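Local coordinates for colicin-M immunity protein (Escherichia coli, PDB 2XGL) that protects cells that carry the colicin M plasmid against colicin M, represented here by its periplasmic domain, at residues A[24-29]-A[44-49]; A[16-21]-A[49-54]; A[37-42]-A[68-73]; A[61-66]-A[80-85]. One frame throughout, in Å; residues are numbered along the deposited sequence.

Contact 1: residues A[24-29]-A[44-49]; sequences DYLQRM and PKITWE. With CD (cadmium ion), chain F.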
# COMPACT_ATOMS: atom_id res chain seq x y z
N ASP A 24 -6.60 0.06 3.10
CA ASP A 24 -6.12 1.23 3.82
C ASP A 24 -6.13 2.48 2.94
O ASP A 24 -6.65 3.52 3.36
CB ASP A 24 -4.71 0.99 4.31
CG ASP A 24 -4.17 2.16 5.08
OD1 ASP A 24 -4.41 2.22 6.30
OD2 ASP A 24 -3.51 3.02 4.47
N TYR A 25 -5.57 2.38 1.74
CA TYR A 25 -5.52 3.51 0.81
C TYR A 25 -6.92 4.02 0.44
O TYR A 25 -7.15 5.22 0.42
CB TYR A 25 -4.74 3.12 -0.45
CG TYR A 25 -4.87 4.10 -1.59
CD1 TYR A 25 -4.15 5.27 -1.61
CD2 TYR A 25 -5.71 3.82 -2.66
CE1 TYR A 25 -4.25 6.15 -2.67
CE2 TYR A 25 -5.83 4.70 -3.72
CZ TYR A 25 -5.10 5.86 -3.72
OH TYR A 25 -5.25 6.72 -4.78
N LEU A 26 -7.83 3.11 0.13
CA LEU A 26 -9.20 3.51 -0.23
C LEU A 26 -9.92 4.19 0.93
O LEU A 26 -10.78 5.04 0.73
CB LEU A 26 -10.01 2.30 -0.70
CG LEU A 26 -9.70 1.79 -2.11
CD1 LEU A 26 -10.59 0.63 -2.41
CD2 LEU A 26 -9.84 2.89 -3.15
N GLN A 27 -9.57 3.79 2.14
CA GLN A 27 -10.15 4.38 3.34
C GLN A 27 -9.67 5.81 3.51
O GLN A 27 -10.44 6.70 3.82
CB GLN A 27 -9.73 3.57 4.57
CG GLN A 27 -10.65 3.72 5.75
CD GLN A 27 -12.02 3.13 5.48
OE1 GLN A 27 -13.05 3.79 5.69
NE2 GLN A 27 -12.04 1.90 4.99
N ARG A 28 -8.38 6.03 3.30
CA ARG A 28 -7.79 7.32 3.55
C ARG A 28 -8.00 8.27 2.39
O ARG A 28 -8.03 9.48 2.56
CB ARG A 28 -6.31 7.15 3.91
CG ARG A 28 -6.15 6.45 5.26
CD ARG A 28 -4.78 5.83 5.46
NE ARG A 28 -3.78 6.81 5.86
CZ ARG A 28 -2.50 6.52 6.02
NH1 ARG A 28 -2.06 5.29 5.81
NH2 ARG A 28 -1.65 7.48 6.38
N MET A 29 -8.17 7.70 1.20
CA MET A 29 -8.51 8.46 0.00
C MET A 29 -9.73 9.37 0.19
O MET A 29 -9.78 10.45 -0.36
CB MET A 29 -8.79 7.48 -1.14
CG MET A 29 -8.84 8.10 -2.49
SD MET A 29 -7.20 8.72 -2.97
CE MET A 29 -7.62 9.37 -4.60
N PRO A 44 -10.50 5.22 -7.03
CA PRO A 44 -9.79 4.94 -8.26
C PRO A 44 -9.75 3.45 -8.55
O PRO A 44 -10.00 2.65 -7.66
CB PRO A 44 -8.36 5.45 -7.97
CG PRO A 44 -8.35 5.94 -6.57
CD PRO A 44 -9.58 5.44 -5.90
N LYS A 45 -9.45 3.10 -9.80
CA LYS A 45 -9.08 1.73 -10.14
C LYS A 45 -7.60 1.50 -9.82
O LYS A 45 -6.75 2.37 -10.09
CB LYS A 45 -9.34 1.44 -11.61
CG LYS A 45 -8.81 0.08 -12.06
CD LYS A 45 -8.87 -0.08 -13.57
CE LYS A 45 -8.30 -1.44 -14.01
NZ LYS A 45 -8.97 -2.59 -13.32
N ILE A 46 -7.28 0.34 -9.26
CA ILE A 46 -5.93 0.06 -8.78
C ILE A 46 -5.29 -1.08 -9.55
O ILE A 46 -5.93 -2.10 -9.77
CB ILE A 46 -5.96 -0.24 -7.28
CG1 ILE A 46 -6.48 1.00 -6.54
CG2 ILE A 46 -4.59 -0.62 -6.78
CD1 ILE A 46 -6.51 0.86 -5.08
N THR A 47 -4.06 -0.89 -10.01
CA THR A 47 -3.31 -1.97 -10.64
C THR A 47 -1.95 -2.11 -9.95
O THR A 47 -1.25 -1.14 -9.76
CB THR A 47 -3.17 -1.80 -12.18
OG1 THR A 47 -2.10 -0.91 -12.51
CG2 THR A 47 -4.47 -1.29 -12.80
N TRP A 48 -1.62 -3.34 -9.56
CA TRP A 48 -0.45 -3.63 -8.74
C TRP A 48 0.80 -3.86 -9.56
O TRP A 48 0.73 -4.24 -10.73
CB TRP A 48 -0.71 -4.90 -7.91
CG TRP A 48 -1.95 -4.84 -7.09
CD1 TRP A 48 -3.12 -5.50 -7.34
CD2 TRP A 48 -2.16 -4.08 -5.90
NE1 TRP A 48 -4.04 -5.20 -6.36
CE2 TRP A 48 -3.48 -4.34 -5.47
CE3 TRP A 48 -1.35 -3.22 -5.15
CZ2 TRP A 48 -4.01 -3.76 -4.33
CZ3 TRP A 48 -1.88 -2.65 -4.01
CH2 TRP A 48 -3.20 -2.92 -3.61
N GLU A 49 1.95 -3.62 -8.93
CA GLU A 49 3.26 -3.92 -9.49
C GLU A 49 3.88 -5.04 -8.66
O GLU A 49 3.33 -5.46 -7.65
CB GLU A 49 4.16 -2.69 -9.42
CG GLU A 49 3.61 -1.44 -10.10
CD GLU A 49 4.11 -1.25 -11.51
OE1 GLU A 49 4.91 -2.08 -11.99
OE2 GLU A 49 3.70 -0.25 -12.15
CD CD F . 5.07 1.79 -12.06

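Contact 2: residues A[16-21]-A[49-54]; sequences QARTFV and EKIERS. With CD (cadmium ion), chain F.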
# COMPACT_ATOMS: atom_id res chain seq x y z
N GLN A 16 -1.97 -10.85 0.81
CA GLN A 16 -2.36 -10.22 2.08
C GLN A 16 -1.87 -8.79 2.18
O GLN A 16 -2.56 -7.93 2.75
CB GLN A 16 -1.82 -11.00 3.28
CG GLN A 16 -2.29 -12.41 3.39
CD GLN A 16 -1.59 -13.13 4.54
OE1 GLN A 16 -0.55 -13.81 4.36
NE2 GLN A 16 -2.15 -12.96 5.74
N ALA A 17 -0.68 -8.54 1.65
CA ALA A 17 -0.07 -7.22 1.64
C ALA A 17 -0.90 -6.25 0.81
O ALA A 17 -1.18 -5.12 1.22
CB ALA A 17 1.32 -7.32 1.09
N ARG A 18 -1.30 -6.72 -0.37
CA ARG A 18 -2.15 -5.94 -1.26
C ARG A 18 -3.57 -5.72 -0.74
O ARG A 18 -4.16 -4.67 -0.99
CB ARG A 18 -2.18 -6.59 -2.64
CG ARG A 18 -0.86 -6.42 -3.38
CD ARG A 18 -0.81 -7.26 -4.59
NE ARG A 18 0.44 -7.04 -5.30
CZ ARG A 18 0.99 -7.88 -6.17
NH1 ARG A 18 0.40 -9.03 -6.46
NH2 ARG A 18 2.13 -7.55 -6.76
N THR A 19 -4.12 -6.69 -0.04
CA THR A 19 -5.46 -6.55 0.51
C THR A 19 -5.47 -5.46 1.58
O THR A 19 -6.43 -4.70 1.70
CB THR A 19 -5.99 -7.89 1.11
OG1 THR A 19 -6.04 -8.91 0.11
CG2 THR A 19 -7.38 -7.71 1.67
N PHE A 20 -4.38 -5.37 2.35
CA PHE A 20 -4.26 -4.41 3.44
C PHE A 20 -4.01 -2.99 2.89
O PHE A 20 -4.68 -2.04 3.28
CB PHE A 20 -3.12 -4.83 4.35
CG PHE A 20 -3.10 -4.12 5.66
CD1 PHE A 20 -3.66 -4.69 6.79
CD2 PHE A 20 -2.49 -2.89 5.78
CE1 PHE A 20 -3.64 -4.04 8.00
CE2 PHE A 20 -2.45 -2.22 6.98
CZ PHE A 20 -3.04 -2.80 8.10
N VAL A 21 -3.05 -2.86 1.99
CA VAL A 21 -2.72 -1.57 1.41
C VAL A 21 -3.90 -0.99 0.64
O VAL A 21 -4.20 0.21 0.74
CB VAL A 21 -1.47 -1.67 0.52
CG1 VAL A 21 -1.29 -0.40 -0.32
CG2 VAL A 21 -0.24 -1.93 1.37
N GLU A 49 1.95 -3.62 -8.93
CA GLU A 49 3.26 -3.92 -9.49
C GLU A 49 3.88 -5.04 -8.66
O GLU A 49 3.33 -5.46 -7.65
CB GLU A 49 4.16 -2.69 -9.42
CG GLU A 49 3.61 -1.44 -10.10
CD GLU A 49 4.11 -1.25 -11.51
OE1 GLU A 49 4.91 -2.08 -11.99
OE2 GLU A 49 3.70 -0.25 -12.15
N LYS A 50 5.04 -5.51 -9.10
CA LYS A 50 5.75 -6.56 -8.39
C LYS A 50 6.26 -6.03 -7.05
O LYS A 50 6.91 -4.99 -7.01
CB LYS A 50 6.93 -7.07 -9.24
CG LYS A 50 7.71 -8.22 -8.61
CD LYS A 50 8.74 -8.83 -9.56
CE LYS A 50 9.52 -9.95 -8.86
NZ LYS A 50 10.53 -10.60 -9.74
N ILE A 51 5.93 -6.74 -5.97
CA ILE A 51 6.48 -6.47 -4.65
C ILE A 51 7.86 -7.11 -4.56
O ILE A 51 7.97 -8.33 -4.62
CB ILE A 51 5.61 -7.07 -3.53
CG1 ILE A 51 4.18 -6.54 -3.59
CG2 ILE A 51 6.21 -6.76 -2.16
CD1 ILE A 51 3.29 -7.15 -2.55
N GLU A 52 8.91 -6.30 -4.43
CA GLU A 52 10.29 -6.78 -4.29
C GLU A 52 10.64 -7.02 -2.82
O GLU A 52 10.51 -6.12 -2.00
CB GLU A 52 11.29 -5.79 -4.90
CG GLU A 52 11.27 -5.70 -6.45
CD GLU A 52 12.48 -4.95 -7.05
OE1 GLU A 52 13.60 -5.02 -6.49
OE2 GLU A 52 12.31 -4.29 -8.10
N ARG A 53 11.08 -8.23 -2.49
CA ARG A 53 11.55 -8.54 -1.14
C ARG A 53 13.06 -8.75 -1.10
O ARG A 53 13.67 -9.14 -2.09
CB ARG A 53 10.85 -9.77 -0.57
CG ARG A 53 9.37 -9.57 -0.41
CD ARG A 53 8.72 -10.74 0.27
NE ARG A 53 7.28 -10.74 0.03
CZ ARG A 53 6.35 -10.80 0.97
NH1 ARG A 53 6.67 -10.90 2.27
NH2 ARG A 53 5.07 -10.79 0.61
N SER A 54 13.65 -8.51 0.06
CA SER A 54 15.08 -8.67 0.23
C SER A 54 15.47 -10.14 0.12
O SER A 54 14.74 -11.03 0.56
CB SER A 54 15.53 -8.12 1.58
OG SER A 54 16.94 -8.24 1.72
CD CD F . 5.07 1.79 -12.06

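Contact 3: residues A[37-42]-A[68-73]; sequences QLLGTE and FKAEGP. With CD (cadmium ion), chain G.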
# COMPACT_ATOMS: atom_id res chain seq x y z
N GLN A 37 -9.02 15.32 -5.95
CA GLN A 37 -9.10 16.31 -7.03
C GLN A 37 -8.22 15.91 -8.20
O GLN A 37 -8.60 16.12 -9.35
CB GLN A 37 -8.71 17.72 -6.54
CG GLN A 37 -9.89 18.49 -5.95
CD GLN A 37 -9.48 19.73 -5.15
OE1 GLN A 37 -8.79 19.63 -4.13
NE2 GLN A 37 -9.91 20.90 -5.62
N LEU A 38 -7.06 15.34 -7.90
CA LEU A 38 -6.11 14.91 -8.92
C LEU A 38 -6.65 13.77 -9.77
O LEU A 38 -6.61 13.83 -11.00
CB LEU A 38 -4.77 14.49 -8.29
CG LEU A 38 -3.60 14.34 -9.26
CD1 LEU A 38 -2.86 15.66 -9.41
CD2 LEU A 38 -2.65 13.25 -8.82
N LEU A 39 -7.15 12.72 -9.12
CA LEU A 39 -7.68 11.58 -9.84
C LEU A 39 -9.13 11.79 -10.24
O LEU A 39 -9.65 11.07 -11.10
CB LEU A 39 -7.58 10.31 -8.99
CG LEU A 39 -6.19 9.94 -8.47
CD1 LEU A 39 -6.25 8.69 -7.63
CD2 LEU A 39 -5.19 9.76 -9.61
N GLY A 40 -9.80 12.77 -9.62
CA GLY A 40 -11.20 13.04 -9.90
C GLY A 40 -12.17 11.99 -9.39
O GLY A 40 -13.27 11.87 -9.89
N THR A 41 -11.79 11.23 -8.38
CA THR A 41 -12.66 10.20 -7.82
C THR A 41 -12.17 9.80 -6.42
O THR A 41 -10.97 9.82 -6.17
CB THR A 41 -12.73 8.95 -8.74
OG1 THR A 41 -13.66 7.99 -8.22
CG2 THR A 41 -11.35 8.29 -8.89
N GLU A 42 -13.09 9.46 -5.52
CA GLU A 42 -12.69 8.87 -4.23
C GLU A 42 -12.36 7.38 -4.38
O GLU A 42 -11.73 6.81 -3.50
CB GLU A 42 -13.77 9.04 -3.15
CG GLU A 42 -13.88 10.47 -2.58
CD GLU A 42 -15.01 10.66 -1.53
OE1 GLU A 42 -15.67 9.66 -1.14
OE2 GLU A 42 -15.23 11.82 -1.09
N PHE A 68 1.69 0.60 -6.59
CA PHE A 68 0.47 0.53 -7.39
C PHE A 68 0.16 1.84 -8.10
O PHE A 68 0.56 2.91 -7.65
CB PHE A 68 -0.72 0.14 -6.51
CG PHE A 68 -1.01 1.09 -5.40
CD1 PHE A 68 -1.98 2.06 -5.53
CD2 PHE A 68 -0.33 1.01 -4.20
CE1 PHE A 68 -2.27 2.95 -4.50
CE2 PHE A 68 -0.61 1.89 -3.15
CZ PHE A 68 -1.59 2.86 -3.31
N LYS A 69 -0.55 1.73 -9.22
CA LYS A 69 -1.12 2.90 -9.87
C LYS A 69 -2.56 3.01 -9.43
O LYS A 69 -3.24 2.01 -9.26
CB LYS A 69 -1.10 2.75 -11.38
CG LYS A 69 0.26 2.53 -12.02
CD LYS A 69 0.07 2.21 -13.51
CE LYS A 69 1.22 1.38 -14.07
NZ LYS A 69 0.85 0.75 -15.37
N ALA A 70 -3.01 4.24 -9.22
CA ALA A 70 -4.42 4.50 -9.00
C ALA A 70 -4.85 5.38 -10.14
O ALA A 70 -4.22 6.38 -10.42
CB ALA A 70 -4.65 5.19 -7.66
N GLU A 71 -5.91 4.98 -10.82
CA GLU A 71 -6.44 5.77 -11.92
C GLU A 71 -7.89 6.18 -11.68
O GLU A 71 -8.71 5.39 -11.25
CB GLU A 71 -6.32 5.00 -13.22
CG GLU A 71 -6.64 5.87 -14.42
CD GLU A 71 -6.37 5.21 -15.74
OE1 GLU A 71 -6.12 3.98 -15.76
OE2 GLU A 71 -6.43 5.92 -16.76
N GLY A 72 -8.19 7.43 -11.98
CA GLY A 72 -9.55 7.91 -12.01
C GLY A 72 -9.81 8.56 -13.35
O GLY A 72 -9.01 8.42 -14.27
N PRO A 73 -10.94 9.26 -13.48
CA PRO A 73 -11.29 9.99 -14.70
C PRO A 73 -10.30 11.10 -15.08
O PRO A 73 -10.03 11.28 -16.26
CB PRO A 73 -12.64 10.63 -14.35
CG PRO A 73 -13.18 9.82 -13.20
CD PRO A 73 -12.01 9.29 -12.46
CD CD G . -6.33 4.90 -18.71

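Contact 4: residues A[61-66]-A[80-85]; sequences EKTLLV and YGMYHC. With NA (sodium ion), chain I; CD (cadmium ion), chain C; NA (sodium ion), chain J.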
# COMPACT_ATOMS: atom_id res chain seq x y z
N GLU A 61 13.03 -8.17 7.97
CA GLU A 61 12.42 -7.06 7.24
C GLU A 61 11.22 -6.51 8.03
O GLU A 61 10.40 -7.27 8.54
CB GLU A 61 12.05 -7.46 5.80
CG GLU A 61 11.54 -6.27 4.96
CD GLU A 61 12.02 -6.26 3.49
OE1 GLU A 61 12.10 -7.34 2.85
OE2 GLU A 61 12.30 -5.14 2.98
N LYS A 62 11.17 -5.19 8.17
CA LYS A 62 10.13 -4.54 8.97
C LYS A 62 9.04 -3.89 8.11
O LYS A 62 7.94 -3.65 8.59
CB LYS A 62 10.74 -3.51 9.92
CG LYS A 62 11.73 -4.10 10.94
CD LYS A 62 11.06 -5.11 11.86
CE LYS A 62 11.95 -5.56 13.00
NZ LYS A 62 13.05 -6.51 12.58
N THR A 63 9.36 -3.61 6.85
CA THR A 63 8.41 -2.95 5.95
C THR A 63 8.41 -3.65 4.60
O THR A 63 9.47 -4.03 4.12
CB THR A 63 8.81 -1.48 5.70
OG1 THR A 63 10.17 -1.43 5.26
CG2 THR A 63 8.67 -0.63 6.98
N LEU A 64 7.21 -3.86 4.05
CA LEU A 64 7.03 -4.31 2.66
C LEU A 64 6.62 -3.15 1.77
O LEU A 64 5.68 -2.43 2.07
CB LEU A 64 5.92 -5.34 2.55
CG LEU A 64 6.16 -6.80 2.88
CD1 LEU A 64 4.83 -7.51 2.77
CD2 LEU A 64 7.18 -7.41 1.94
N LEU A 65 7.29 -2.99 0.64
CA LEU A 65 6.98 -1.93 -0.29
C LEU A 65 5.96 -2.49 -1.27
O LEU A 65 6.20 -3.51 -1.92
CB LEU A 65 8.26 -1.46 -1.00
CG LEU A 65 8.13 -0.24 -1.92
CD1 LEU A 65 7.78 1.00 -1.10
CD2 LEU A 65 9.42 0.01 -2.73
N VAL A 66 4.81 -1.84 -1.34
CA VAL A 66 3.70 -2.30 -2.17
C VAL A 66 3.36 -1.20 -3.15
O VAL A 66 2.63 -0.29 -2.79
CB VAL A 66 2.48 -2.64 -1.31
CG1 VAL A 66 1.30 -3.04 -2.19
CG2 VAL A 66 2.85 -3.76 -0.31
N TYR A 80 3.68 4.42 -3.74
CA TYR A 80 4.56 3.47 -3.08
C TYR A 80 4.11 3.29 -1.64
O TYR A 80 4.47 4.07 -0.75
CB TYR A 80 6.00 3.97 -3.18
CG TYR A 80 6.44 4.19 -4.61
CD1 TYR A 80 7.07 3.19 -5.33
CD2 TYR A 80 6.17 5.40 -5.27
CE1 TYR A 80 7.45 3.39 -6.66
CE2 TYR A 80 6.54 5.61 -6.59
CZ TYR A 80 7.18 4.60 -7.28
OH TYR A 80 7.55 4.81 -8.59
N GLY A 81 3.28 2.27 -1.41
CA GLY A 81 2.81 1.96 -0.07
C GLY A 81 3.86 1.21 0.74
O GLY A 81 4.28 0.14 0.36
N MET A 82 4.28 1.79 1.86
CA MET A 82 5.18 1.12 2.79
C MET A 82 4.36 0.51 3.92
O MET A 82 3.99 1.19 4.88
CB MET A 82 6.17 2.13 3.38
CG MET A 82 7.38 2.38 2.50
SD MET A 82 8.61 1.09 2.84
CE MET A 82 9.71 1.26 1.43
N TYR A 83 4.06 -0.78 3.78
CA TYR A 83 3.34 -1.53 4.81
C TYR A 83 4.29 -1.92 5.95
O TYR A 83 5.19 -2.73 5.78
CB TYR A 83 2.66 -2.76 4.19
CG TYR A 83 1.79 -3.62 5.10
CD1 TYR A 83 1.18 -3.12 6.24
CD2 TYR A 83 1.57 -4.95 4.79
CE1 TYR A 83 0.39 -3.93 7.05
CE2 TYR A 83 0.80 -5.75 5.59
CZ TYR A 83 0.22 -5.25 6.70
OH TYR A 83 -0.55 -6.09 7.47
N HIS A 84 4.08 -1.31 7.11
CA HIS A 84 4.83 -1.67 8.31
C HIS A 84 4.04 -2.78 8.99
O HIS A 84 3.20 -2.53 9.83
CB HIS A 84 4.99 -0.45 9.24
CG HIS A 84 5.74 0.69 8.63
ND1 HIS A 84 6.97 1.10 9.08
CD2 HIS A 84 5.43 1.53 7.62
CE1 HIS A 84 7.39 2.14 8.39
NE2 HIS A 84 6.47 2.42 7.49
N CYS A 85 4.33 -4.01 8.61
CA CYS A 85 3.52 -5.18 8.98
C CYS A 85 3.26 -5.38 10.49
O CYS A 85 2.10 -5.49 10.88
CB CYS A 85 4.15 -6.44 8.38
SG CYS A 85 4.79 -6.23 6.68
NA NA I . 8.64 -7.46 10.54
CD CD C . 7.27 1.01 11.37
NA NA J . -1.16 -5.75 10.36

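Contact 1: residues A[24-29]-A[44-49]
Y25, L26 and M29 of helix 14-29 pack on P44, just before edge strand 45-48, and on I46 within it. This is helix-on-sheet packing in the core of the periplasmic domain, and no hydrogen bond crosses it. P44 is the common partner of the three helix residues. The Y25 ring meets it with its edge: P44 CG lies near the ring plane, 3.7 Å from Y25 OH and 4.0 Å from Y25 CE2. The ring is brought there by a first torsion that sets CG anti to the backbone N (chi1 168°). M29 reaches toward the proline ring from the helix side. Its chain bends at chi2 (67°), and M29 CE ends 4.0 Å from P44 CG. L26 runs past the proline in the opposite direction, with L26 CD2 3.8 Å from P44 CD. I46 adds its terminal methyl. I46 CD1 approaches the Y25 ring obliquely, 3.9 Å from Y25 CD2, and slides past it.

Another side of the helix segment carries a salt bridge. In it, R28 NH1 gives a hydrogen bond of 3.0 Å to the syn lone pair of D24 OD2, and it also bonds to V90 O. D24 OD2 is bonded to Y92 OH as well, which ties this turn of helix to strand 89-92. At the far end of the other segment, E49 OE2 binds a cadmium ion at 2.5 Å.

Around the core, L39 of helix 33-39 touches Y25, M29 and P44. A70 of strand 64-71 lies against Y25 and P44, while F68 and Y79 meet the Y25 ring edge to face.

Contact 2: residues A[16-21]-A[49-54]
R18 NH2 reaches E49 O in the one hydrogen bond found between these segments. It is weak, with an N-H...O angle of 130°. Its length of 2.6 Å from R18 NH2 to E49 O is doubtful, because the carbonyl oxygen is less surely placed. The oxygen lies near the plane of the guanidinium, at its edge. R18 gets there with a chain extended from CG to NE (chi2 169°, chi3 178°), which carries the charged end from the helix to the loop.

I51 packs against the R18 side chain and against A17 of the same helix. I51 CG1 sits 3.9 Å from R18 NH2, oblique to the guanidinium. I51 CD1 is 4.0 Å from R18 NE. The same methyl touches the alanine, with I51 CD1 4.1 Å from A17 CB. One isoleucine branch therefore bears on both an alanine and the polar end of an arginine. I51 is buried and also meets V66.

The E49 side chain points away from the helix, and E49 OE2 binds a cadmium ion at 2.5 Å, a site that also holds M78. Further along, R53 forms a salt bridge with D14, the first residue of the helix, and a hydrogen bond to V12 O just ahead of it.

These links fasten an irregular connection to helix 14-29. The connection leads from edge strand 45-48 to strand 64-71 in the helix-and-antiparallel-sheet fold of this YebF/Cmi family domain.

Contact 3: residues A[37-42]-A[68-73]
A70 is the first residue of 68-73 to meet the other segment. Its methyl points at L39, and A70 CB lies 3.8 Å from L39 CD1. The second branch of the leucine turns to the backbone instead, with L39 CD2 3.6 Å from A70 O. Both L39 methyls thus bear on this one residue.

E71 points the other way. Its extended side chain leads to a cadmium ion, bound by E71 OE2 at 2.2 Å.

At G72 the two backbones come together. G72 CA makes a CA-H...O contact of 3.3 Å with L39 O, bent at the hydrogen (131°). T41 adds its methyl here, with T41 CG2 3.6 Å from G72 CA. The first torsion of T41 (chi1 -176°) puts OG1 anti to the backbone N, where it bonds to I43 N, and leaves CG2 to face the glycine.

P73 closes the contact. T41 and the proline ring cross at about a right angle, with T41 CG2 3.8 Å from P73 CD. P73 CD also lies 3.9 Å from G40 O. G40, the first residue beyond helix 33-39, leaves helical geometry with a positive phi of 71°.

The C-terminal end of helix 33-39 therefore rests where strand 64-71 runs into the turn before strand 76-84. A backbone hydrogen bond between L39 and D74 continues the link. Strand 76-84 is met from both segments, by L38 at R77 and by A70 at Y79.

Contact 4: residues A[61-66]-A[80-85]
L64 and V66 pair with Y83 and G81 in the antiparallel beta hairpin of strands 64-71 and 76-84, the centre of the sheet.

Backbone hydrogen bonds hold it. L64 N gives to Y83 O and Y83 N to L64 O, each at 2.9 Å. V66 N gives to G81 O at 2.7 Å, nearly straight at 167°, and G81 N returns a bond to V66 O at 3.0 Å. L65 and M82 form the non-hydrogen-bonded pair between them. Two CA-H...O contacts add to these bonds, from T63 CA to Y83 O and from L65 CA to G81 O.

Apolar contacts fall on both faces. L64, V66 and Y83 face helix 14-29, where A17 and V21 meet them; L64 CG also lies 4.1 Å from C85 SG. C85 forms the disulfide with C9, which is essential for function. On the other face the L65 and M82 side chains cross obliquely.

Separately, M82 SD comes within van der Waals range of a hydroxyl, 3.8 Å from T63 OG1.

Two metal ions are bound by the second segment. Y83 OH binds a sodium ion, and H84 ND1 a cadmium ion at 2.3 Å. E87 OE2 also binds this cadmium, and Y89 belongs to the site.

A CH-pi contact joins T63 to this histidine. The first torsion of T63 (chi1 54°) turns its methyl beside the backbone N. T63 CG2 then sits over one face of the H84 ring, 3.4 Å from the centroid and 21° off the normal.

How the contacts relate
All four contacts belong to one helix-and-sheet body. Contacts 1 and 2 both use helix 14-29, with centres 13 Å apart. They share E49, so both touch the same cadmium ion. Contact 3 adjoins contact 1, at 9 Å between centres. There K45 N and E71 O, 2.8 Å apart, probably form a hydrogen bond between neighbouring strands. Contacts 2 and 4 lie 8 Å apart by their centres and meet where F20 stacks on Y83. Contacts 3 and 4 use different parts of strand 64-71. The centres of contacts 3 and 4 are 22 Å apart, on opposite sides of the chain's centre. Contact 4 alone holds part of the disulfide.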